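Local coordinates for sortase B (Clostridium perfringens, PDB 5YFK), which is a cysteine transpeptidase of the sortase B family, which probably cleaves sorting signals and joins the released proteins to the cell envelope, at residues 126-138 with 184-196. The protein carries 1 engineered substitution. Numbering follows the deposited sequence.
Sequences HFKNENFFNANKY and QESKSLFKRDGID
The carbonyl oxygen of Phe133 is gripped end-on by both terminal nitrogens of Arg192, with Phe133 O 2.9 Å from Arg192 NH2 and 3.0 Å from Arg192 NH1. The oxygen lies close to the guanidinium plane, but both donors reach it from the same face of the carbonyl plane; two N-H groups share one acceptor, and both bonds are clearly bent. The same pair also stacks: the guanidinium lies flat over the Phe133 ring, planes 7° apart and CZ of Arg192 3.9 Å from the ring centroid, a cation-pi stack. Bends at chi2 and chi3 fold the arginine back onto the ring, while CG of Lys137 covers the other guanidinium face. NE donates to the carbonyl of Ile152 in strand 146-159, which further fixes the group's rotation.

Phe133, its CG anti to the backbone N (chi1 179°), thus projects between two residues of 184-196. Opposite the guanidinium, CB of Phe190 sits over the ring, 3.7 Å from its centroid, whereas the two phenyl planes meet obliquely at 53°. The Phe190 ring in turn packs against the first turn of helix 130-135: CA of Glu130 is 3.8 Å from the Phe190 centroid in a CH-pi contact, and the glutamate side chain extends across the same face. At the ring edge, CZ of Phe190 comes 3.1 Å from Lys128 O. The amine of Lys128 is taken up by a salt bridge with Asp212.

The Phe133 ring, held between the Arg192 guanidinium on one face and Phe190 CB on the other, joins the short helix 130-135 through cation-pi and CH-pi contacts to the segment 188-192, which follows helix 174-186 in the chain, on the periphery of the sortase beta fold.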
ATOM      1  N   HIS A 126      -8.041   3.391 -10.288  1.00 15.92           N
ATOM      2  CA  HIS A 126      -8.278   4.737 -10.835  1.00 17.25           C
ATOM      3  C   HIS A 126      -6.984   5.246 -11.424  1.00 15.41           C
ATOM      4  O   HIS A 126      -6.983   6.099 -12.303  1.00 17.32           O
ATOM      5  CB  HIS A 126      -8.749   5.692  -9.753  1.00 18.25           C
ATOM      6  CG  HIS A 126     -10.152   5.461  -9.290  1.00 18.96           C
ATOM      7  ND1 HIS A 126     -10.726   6.214  -8.290  1.00 27.18           N
ATOM      8  CD2 HIS A 126     -11.137   4.659  -9.766  1.00 28.95           C
ATOM      9  CE1 HIS A 126     -11.973   5.811  -8.097  1.00 33.52           C
ATOM     10  NE2 HIS A 126     -12.262   4.902  -9.009  1.00 21.89           N
ATOM     11  N   PHE A 127      -5.861   4.724 -10.942  1.00 15.10           N
ATOM     12  CA  PHE A 127      -4.565   5.189 -11.409  1.00 17.81           C
ATOM     13  C   PHE A 127      -4.263   4.772 -12.842  1.00 15.06           C
ATOM     14  O   PHE A 127      -3.367   5.341 -13.476  1.00 17.68           O
ATOM     15  CB  PHE A 127      -3.477   4.728 -10.442  1.00 19.59           C
ATOM     16  CG  PHE A 127      -3.456   5.513  -9.176  1.00 15.44           C
ATOM     17  CD1 PHE A 127      -2.970   6.812  -9.177  1.00 14.31           C
ATOM     18  CD2 PHE A 127      -4.069   5.029  -8.029  1.00 15.33           C
ATOM     19  CE1 PHE A 127      -3.035   7.602  -8.047  1.00 14.84           C
ATOM     20  CE2 PHE A 127      -4.123   5.807  -6.880  1.00 15.68           C
ATOM     21  CZ  PHE A 127      -3.564   7.076  -6.874  1.00 13.50           C
ATOM     22  N   LYS A 128      -5.099   3.901 -13.414  1.00 18.58           N
ATOM     23  CA  LYS A 128      -4.936   3.527 -14.837  1.00 21.83           C
ATOM     24  C   LYS A 128      -5.445   4.592 -15.810  1.00 21.05           C
ATOM     25  O   LYS A 128      -5.149   4.548 -17.023  1.00 19.58           O
ATOM     26  CB  LYS A 128      -5.641   2.209 -15.123  1.00 19.31           C
ATOM     27  CG  LYS A 128      -4.949   0.996 -14.510  1.00 26.37           C
ATOM     28  CD  LYS A 128      -5.929  -0.162 -14.308  1.00 28.44           C
ATOM     29  CE  LYS A 128      -6.558  -0.616 -15.601  1.00 36.49           C
ATOM     30  NZ  LYS A 128      -7.619  -1.617 -15.339  1.00 26.28           N
ATOM     31  N   ASN A 129      -6.124   5.585 -15.252  1.00 16.31           N
ATOM     32  CA  ASN A 129      -6.597   6.760 -16.001  1.00 21.85           C
ATOM     33  C   ASN A 129      -5.586   7.896 -15.909  1.00 20.52           C
ATOM     34  O   ASN A 129      -5.142   8.242 -14.814  1.00 17.41           O
ATOM     35  CB  ASN A 129      -7.963   7.200 -15.441  1.00 21.94           C
ATOM     36  CG  ASN A 129      -8.432   8.539 -16.017  1.00 24.91           C
ATOM     37  OD1 ASN A 129      -7.916   9.598 -15.670  1.00 24.22           O
ATOM     38  ND2 ASN A 129      -9.424   8.485 -16.886  1.00 37.08           N
ATOM     39  N   GLU A 130      -5.125   8.405 -17.058  1.00 20.17           N
ATOM     40  CA  GLU A 130      -3.990   9.318 -17.081  1.00 22.69           C
ATOM     41  C   GLU A 130      -4.277  10.613 -16.313  1.00 20.16           C
ATOM     42  O   GLU A 130      -3.432  11.095 -15.570  1.00 18.49           O
ATOM     43  CB  GLU A 130      -3.585   9.630 -18.526  1.00 20.96           C
ATOM     44  CG  GLU A 130      -2.348  10.489 -18.649  1.00 23.39           C
ATOM     45  CD  GLU A 130      -1.792  10.490 -20.053  1.00 27.08           C
ATOM     46  OE1 GLU A 130      -2.389   9.831 -20.929  1.00 27.05           O
ATOM     47  OE2 GLU A 130      -0.755  11.137 -20.273  1.00 35.04           O
ATOM     48  N   ASN A 131      -5.504  11.126 -16.431  1.00 22.43           N
ATOM     49  CA  ASN A 131      -5.881  12.340 -15.729  1.00 24.56           C
ATOM     50  C   ASN A 131      -5.768  12.120 -14.224  1.00 21.00           C
ATOM     51  O   ASN A 131      -5.222  12.948 -13.515  1.00 17.92           O
ATOM     52  CB  ASN A 131      -7.314  12.756 -16.074  1.00 26.33           C
ATOM     53  CG  ASN A 131      -7.414  13.471 -17.409  1.00 35.18           C
ATOM     54  OD1 ASN A 131      -6.456  14.108 -17.877  1.00 45.01           O
ATOM     55  ND2 ASN A 131      -8.586  13.391 -18.020  1.00 38.54           N
ATOM     56  N   PHE A 132      -6.331  11.012 -13.745  1.00 20.17           N
ATOM     57  CA  PHE A 132      -6.225  10.650 -12.337  1.00 19.15           C
ATOM     58  C   PHE A 132      -4.773  10.566 -11.872  1.00 16.52           C
ATOM     59  O   PHE A 132      -4.458  11.008 -10.760  1.00 16.66           O
ATOM     60  CB  PHE A 132      -6.922   9.311 -12.093  1.00 17.52           C
ATOM     61  CG  PHE A 132      -7.293   9.063 -10.645  1.00 16.00           C
ATOM     62  CD1 PHE A 132      -6.370   8.496  -9.768  1.00 14.95           C
ATOM     63  CD2 PHE A 132      -8.460   9.590 -10.127  1.00 13.79           C
ATOM     64  CE1 PHE A 132      -6.674   8.338  -8.430  1.00 15.22           C
ATOM     65  CE2 PHE A 132      -8.782   9.442  -8.792  1.00 15.39           C
ATOM     66  CZ  PHE A 132      -7.866   8.840  -7.933  1.00 17.02           C
ATOM     67  N   PHE A 133      -3.975   9.766 -12.587  1.00 15.83           N
ATOM     68  CA  PHE A 133      -2.524   9.635 -12.315  1.00 16.47           C
ATOM     69  C   PHE A 133      -1.831  10.998 -12.201  1.00 19.36           C
ATOM     70  O   PHE A 133      -1.016  11.229 -11.314  1.00 15.14           O
ATOM     71  CB  PHE A 133      -1.854   8.792 -13.423  1.00 17.62           C
ATOM     72  CG  PHE A 133      -0.362   8.616 -13.266  1.00 15.18           C
ATOM     73  CD1 PHE A 133       0.520   9.495 -13.873  1.00 16.93           C
ATOM     74  CD2 PHE A 133       0.158   7.491 -12.647  1.00 19.79           C
ATOM     75  CE1 PHE A 133       1.875   9.345 -13.728  1.00 18.82           C
ATOM     76  CE2 PHE A 133       1.528   7.278 -12.592  1.00 16.36           C
ATOM     77  CZ  PHE A 133       2.387   8.219 -13.128  1.00 18.75           C
ATOM     78  N   ASN A 134      -2.107  11.891 -13.141  1.00 19.32           N
ATOM     79  CA  ASN A 134      -1.529  13.221 -13.088  1.00 19.12           C
ATOM     80  C   ASN A 134      -1.943  14.023 -11.873  1.00 21.67           C
ATOM     81  O   ASN A 134      -1.151  14.804 -11.344  1.00 21.03           O
ATOM     82  CB  ASN A 134      -1.903  14.006 -14.350  1.00 24.67           C
ATOM     83  CG  ASN A 134      -1.150  13.525 -15.568  1.00 26.29           C
ATOM     84  OD1 ASN A 134      -0.147  12.813 -15.447  1.00 25.60           O
ATOM     85  ND2 ASN A 134      -1.710  13.784 -16.744  1.00 31.04           N
ATOM     86  N   ALA A 135      -3.194  13.849 -11.450  1.00 20.29           N
ATOM     87  CA  ALA A 135      -3.800  14.725 -10.450  1.00 20.67           C
ATOM     88  C   ALA A 135      -3.544  14.234  -9.034  1.00 24.01           C
ATOM     89  O   ALA A 135      -3.454  15.042  -8.095  1.00 20.94           O
ATOM     90  CB  ALA A 135      -5.293  14.836 -10.692  1.00 20.31           C
ATOM     91  N   ASN A 136      -3.324  12.925  -8.896  1.00 15.76           N
ATOM     92  CA  ASN A 136      -3.199  12.292  -7.591  1.00 18.59           C
ATOM     93  C   ASN A 136      -1.866  11.568  -7.412  1.00 21.39           C
ATOM     94  O   ASN A 136      -1.642  10.507  -7.995  1.00 21.42           O
ATOM     95  CB  ASN A 136      -4.357  11.338  -7.387  1.00 16.34           C
ATOM     96  CG  ASN A 136      -5.702  12.054  -7.452  1.00 17.85           C
ATOM     97  OD1 ASN A 136      -6.042  12.846  -6.578  1.00 17.87           O
ATOM     98  ND2 ASN A 136      -6.389  11.897  -8.555  1.00 14.73           N
ATOM     99  N   LYS A 137      -0.917  12.286  -6.827  1.00 16.98           N
ATOM    100  CA  LYS A 137       0.494  11.923  -6.904  1.00 20.99           C
ATOM    101  C   LYS A 137       0.932  11.095  -5.673  1.00 17.03           C
ATOM    102  O   LYS A 137       1.994  10.476  -5.703  1.00 20.06           O
ATOM    103  CB  LYS A 137       1.354  13.190  -6.999  1.00 24.56           C
ATOM    104  CG  LYS A 137       1.266  13.920  -8.330  1.00 30.33           C
ATOM    105  CD  LYS A 137       2.238  15.095  -8.336  1.00 36.14           C
ATOM    106  CE  LYS A 137       2.028  15.978  -9.552  1.00 53.07           C
ATOM    107  NZ  LYS A 137       2.983  17.120  -9.535  1.00 60.75           N
ATOM    108  N   TYR A 138       0.280  11.306  -4.536  1.00 16.72           N
ATOM    109  CA  TYR A 138       0.915  10.990  -3.241  1.00 17.93           C
ATOM    110  C   TYR A 138       0.213   9.908  -2.465  1.00 17.50           C
ATOM    111  O   TYR A 138      -1.019   9.847  -2.424  1.00 16.90           O
ATOM    112  CB  TYR A 138       1.022  12.218  -2.357  1.00 19.19           C
ATOM    113  CG  TYR A 138       1.769  13.323  -3.022  1.00 19.64           C
ATOM    114  CD1 TYR A 138       3.102  13.171  -3.384  1.00 20.26           C
ATOM    115  CD2 TYR A 138       1.121  14.498  -3.357  1.00 27.55           C
ATOM    116  CE1 TYR A 138       3.771  14.167  -4.055  1.00 27.55           C
ATOM    117  CE2 TYR A 138       1.766  15.469  -4.101  1.00 25.81           C
ATOM    118  CZ  TYR A 138       3.100  15.323  -4.390  1.00 31.82           C
ATOM    119  OH  TYR A 138       3.730  16.294  -5.125  1.00 35.40           O
ATOM    120  N   GLN A 184      10.464  -1.377 -13.029  1.00 15.70           N
ATOM    121  CA  GLN A 184       9.169  -0.923 -12.504  1.00 16.00           C
ATOM    122  C   GLN A 184       8.731   0.371 -13.166  1.00 13.62           C
ATOM    123  O   GLN A 184       7.581   0.508 -13.567  1.00 17.37           O
ATOM    124  CB  GLN A 184       9.215  -0.741 -10.990  1.00 18.66           C
ATOM    125  CG  GLN A 184       9.512  -2.028 -10.247  1.00 15.13           C
ATOM    126  CD  GLN A 184       8.406  -3.044 -10.407  1.00 15.34           C
ATOM    127  OE1 GLN A 184       7.243  -2.747 -10.144  1.00 16.20           O
ATOM    128  NE2 GLN A 184       8.738  -4.188 -11.009  1.00 17.57           N
ATOM    129  N   GLU A 185       9.694   1.247 -13.445  1.00 17.09           N
ATOM    130  CA  GLU A 185       9.388   2.511 -14.097  1.00 20.83           C
ATOM    131  C   GLU A 185       9.012   2.293 -15.577  1.00 21.06           C
ATOM    132  O   GLU A 185       8.036   2.862 -16.057  1.00 19.39           O
ATOM    133  CB  GLU A 185      10.578   3.455 -13.989  1.00 26.10           C
ATOM    134  CG  GLU A 185      10.310   4.841 -14.554  1.00 25.07           C
ATOM    135  CD  GLU A 185      11.501   5.780 -14.423  1.00 34.81           C
ATOM    136  OE1 GLU A 185      12.646   5.342 -14.679  1.00 40.68           O
ATOM    137  OE2 GLU A 185      11.274   6.968 -14.118  1.00 37.82           O
ATOM    138  N   SER A 186       9.740   1.400 -16.247  1.00 23.63           N
ATOM    139  CA  SER A 186       9.530   1.100 -17.661  1.00 24.18           C
ATOM    140  C   SER A 186       8.189   0.485 -17.936  1.00 21.00           C
ATOM    141  O   SER A 186       7.610   0.688 -18.993  1.00 21.57           O
ATOM    142  CB  SER A 186      10.616   0.142 -18.168  1.00 25.76           C
ATOM    143  OG  SER A 186      11.848   0.819 -18.189  1.00 36.02           O
ATOM    144  N   LYS A 187       7.678  -0.257 -16.966  1.00 19.45           N
ATOM    145  CA  LYS A 187       6.364  -0.882 -17.060  1.00 23.25           C
ATOM    146  C   LYS A 187       5.184   0.118 -17.022  1.00 17.59           C
ATOM    147  O   LYS A 187       4.046  -0.263 -17.288  1.00 14.91           O
ATOM    148  CB  LYS A 187       6.197  -1.861 -15.889  1.00 23.82           C
ATOM    149  CG  LYS A 187       6.873  -3.194 -16.064  1.00 23.76           C
ATOM    150  CD  LYS A 187       6.394  -4.130 -14.978  1.00 26.48           C
ATOM    151  CE  LYS A 187       7.262  -5.357 -14.828  1.00 33.45           C
ATOM    152  NZ  LYS A 187       6.806  -6.417 -15.754  1.00 30.48           N
ATOM    153  N   SER A 188       5.405   1.312 -16.466  1.00 16.98           N
ATOM    154  CA  SER A 188       4.307   2.230 -16.209  1.00 15.96           C
ATOM    155  C   SER A 188       3.598   2.613 -17.501  1.00 17.65           C
ATOM    156  O   SER A 188       4.247   2.867 -18.525  1.00 16.87           O
ATOM    157  CB  SER A 188       4.766   3.499 -15.500  1.00 13.80           C
ATOM    158  OG  SER A 188       3.644   4.271 -15.092  1.00 14.34           O
ATOM    159  N   LEU A 189       2.276   2.646 -17.424  1.00 17.11           N
ATOM    160  CA  LEU A 189       1.424   3.252 -18.457  1.00 17.17           C
ATOM    161  C   LEU A 189       1.782   4.708 -18.687  1.00 21.67           C
ATOM    162  O   LEU A 189       1.718   5.188 -19.829  1.00 20.20           O
ATOM    163  CB  LEU A 189      -0.033   3.156 -18.013  1.00 16.99           C
ATOM    164  CG  LEU A 189      -0.559   1.732 -17.910  1.00 19.81           C
ATOM    165  CD1 LEU A 189      -1.852   1.715 -17.118  1.00 22.86           C
ATOM    166  CD2 LEU A 189      -0.783   1.114 -19.282  1.00 25.77           C
ATOM    167  N   PHE A 190       2.226   5.383 -17.619  1.00 18.15           N
ATOM    168  CA  PHE A 190       2.388   6.842 -17.591  1.00 21.76           C
ATOM    169  C   PHE A 190       3.726   7.221 -16.952  1.00 25.11           C
ATOM    170  O   PHE A 190       4.114   6.669 -15.916  1.00 24.73           O
ATOM    171  CB  PHE A 190       1.241   7.535 -16.823  1.00 20.43           C
ATOM    172  CG  PHE A 190      -0.135   7.095 -17.232  1.00 20.32           C
ATOM    173  CD1 PHE A 190      -0.558   7.203 -18.535  1.00 16.85           C
ATOM    174  CD2 PHE A 190      -1.015   6.553 -16.298  1.00 19.89           C
ATOM    175  CE1 PHE A 190      -1.803   6.743 -18.925  1.00 19.27           C
ATOM    176  CE2 PHE A 190      -2.228   6.038 -16.689  1.00 21.82           C
ATOM    177  CZ  PHE A 190      -2.645   6.170 -18.004  1.00 20.16           C
ATOM    178  N   LYS A 191       4.381   8.226 -17.529  1.00 24.14           N
ATOM    179  CA  LYS A 191       5.671   8.714 -17.033  1.00 29.10           C
ATOM    180  C   LYS A 191       5.473   9.915 -16.100  1.00 29.97           C
ATOM    181  O   LYS A 191       4.675  10.799 -16.387  1.00 25.31           O
ATOM    182  CB  LYS A 191       6.559   9.081 -18.221  1.00 40.76           C
ATOM    183  CG  LYS A 191       7.782   9.917 -17.881  1.00 41.40           C
ATOM    184  CD  LYS A 191       8.994   9.047 -17.605  1.00 36.15           C
ATOM    185  CE  LYS A 191      10.051   9.836 -16.848  1.00 33.59           C
ATOM    186  NZ  LYS A 191      11.190   8.966 -16.458  1.00 29.91           N
ATOM    187  N   ARG A 192       6.033   9.828 -14.897  1.00 24.06           N
ATOM    188  CA  ARG A 192       6.089  10.960 -13.973  1.00 22.47           C
ATOM    189  C   ARG A 192       7.361  11.769 -14.190  1.00 32.60           C
ATOM    190  O   ARG A 192       8.481  11.270 -13.985  1.00 33.19           O
ATOM    191  CB  ARG A 192       6.044  10.481 -12.516  1.00 23.64           C
ATOM    192  CG  ARG A 192       5.914  11.613 -11.505  1.00 23.93           C
ATOM    193  CD  ARG A 192       4.492  12.128 -11.394  1.00 23.60           C
ATOM    194  NE  ARG A 192       3.606  11.170 -10.739  1.00 21.90           N
ATOM    195  CZ  ARG A 192       2.285  11.239 -10.780  1.00 20.36           C
ATOM    196  NH1 ARG A 192       1.554  10.356 -10.117  1.00 22.44           N
ATOM    197  NH2 ARG A 192       1.683  12.202 -11.484  1.00 17.39           N
ATOM    198  N   ASP A 193       7.181  13.021 -14.603  1.00 26.96           N
ATOM    199  CA  ASP A 193       8.303  13.875 -14.941  1.00 26.84           C
ATOM    200  C   ASP A 193       9.045  14.328 -13.688  1.00 25.23           C
ATOM    201  O   ASP A 193       8.423  14.702 -12.692  1.00 28.33           O
ATOM    202  CB  ASP A 193       7.816  15.109 -15.707  1.00 32.79           C
ATOM    203  CG  ASP A 193       7.248  14.771 -17.070  1.00 31.19           C
ATOM    204  OD1 ASP A 193       7.543  13.680 -17.606  1.00 32.01           O
ATOM    205  OD2 ASP A 193       6.602  15.662 -17.661  1.00 37.51           O
ATOM    206  N   GLY A 194      10.376  14.288 -13.747  1.00 30.15           N
ATOM    207  CA  GLY A 194      11.226  14.967 -12.763  1.00 36.30           C
ATOM    208  C   GLY A 194      11.329  14.231 -11.432  1.00 36.17           C
ATOM    209  O   GLY A 194      11.714  14.809 -10.421  1.00 43.92           O
ATOM    210  N   ILE A 195      11.004  12.947 -11.440  1.00 30.23           N
ATOM    211  CA  ILE A 195      10.892  12.164 -10.205  1.00 41.09           C
ATOM    212  C   ILE A 195      12.276  11.700  -9.705  1.00 35.66           C
ATOM    213  O   ILE A 195      12.400  11.199  -8.589  1.00 21.15           O
ATOM    214  CB  ILE A 195       9.955  10.948 -10.412  1.00 29.27           C
ATOM    215  CG1 ILE A 195       9.403  10.449  -9.075  1.00 46.85           C
ATOM    216  CG2 ILE A 195      10.668   9.810 -11.122  1.00 37.99           C
ATOM    217  CD1 ILE A 195       7.924  10.693  -8.910  1.00 38.34           C
ATOM    218  N   ASP A 196      13.322  11.984 -10.485  1.00 26.47           N
ATOM    219  CA  ASP A 196      14.701  11.557 -10.165  1.00 22.62           C
ATOM    220  C   ASP A 196      14.729  10.178  -9.479  1.00 23.86           C
ATOM    221  O   ASP A 196      15.351  10.014  -8.425  1.00 21.67           O
ATOM    222  CB  ASP A 196      15.343  12.610  -9.263  1.00 26.36           C
ATOM    223  CG  ASP A 196      16.852  12.443  -9.110  1.00 28.43           C
ATOM    224  OD1 ASP A 196      17.478  11.739  -9.920  1.00 29.94           O
ATOM    225  OD2 ASP A 196      17.379  12.895  -8.068  1.00 38.44           O
TER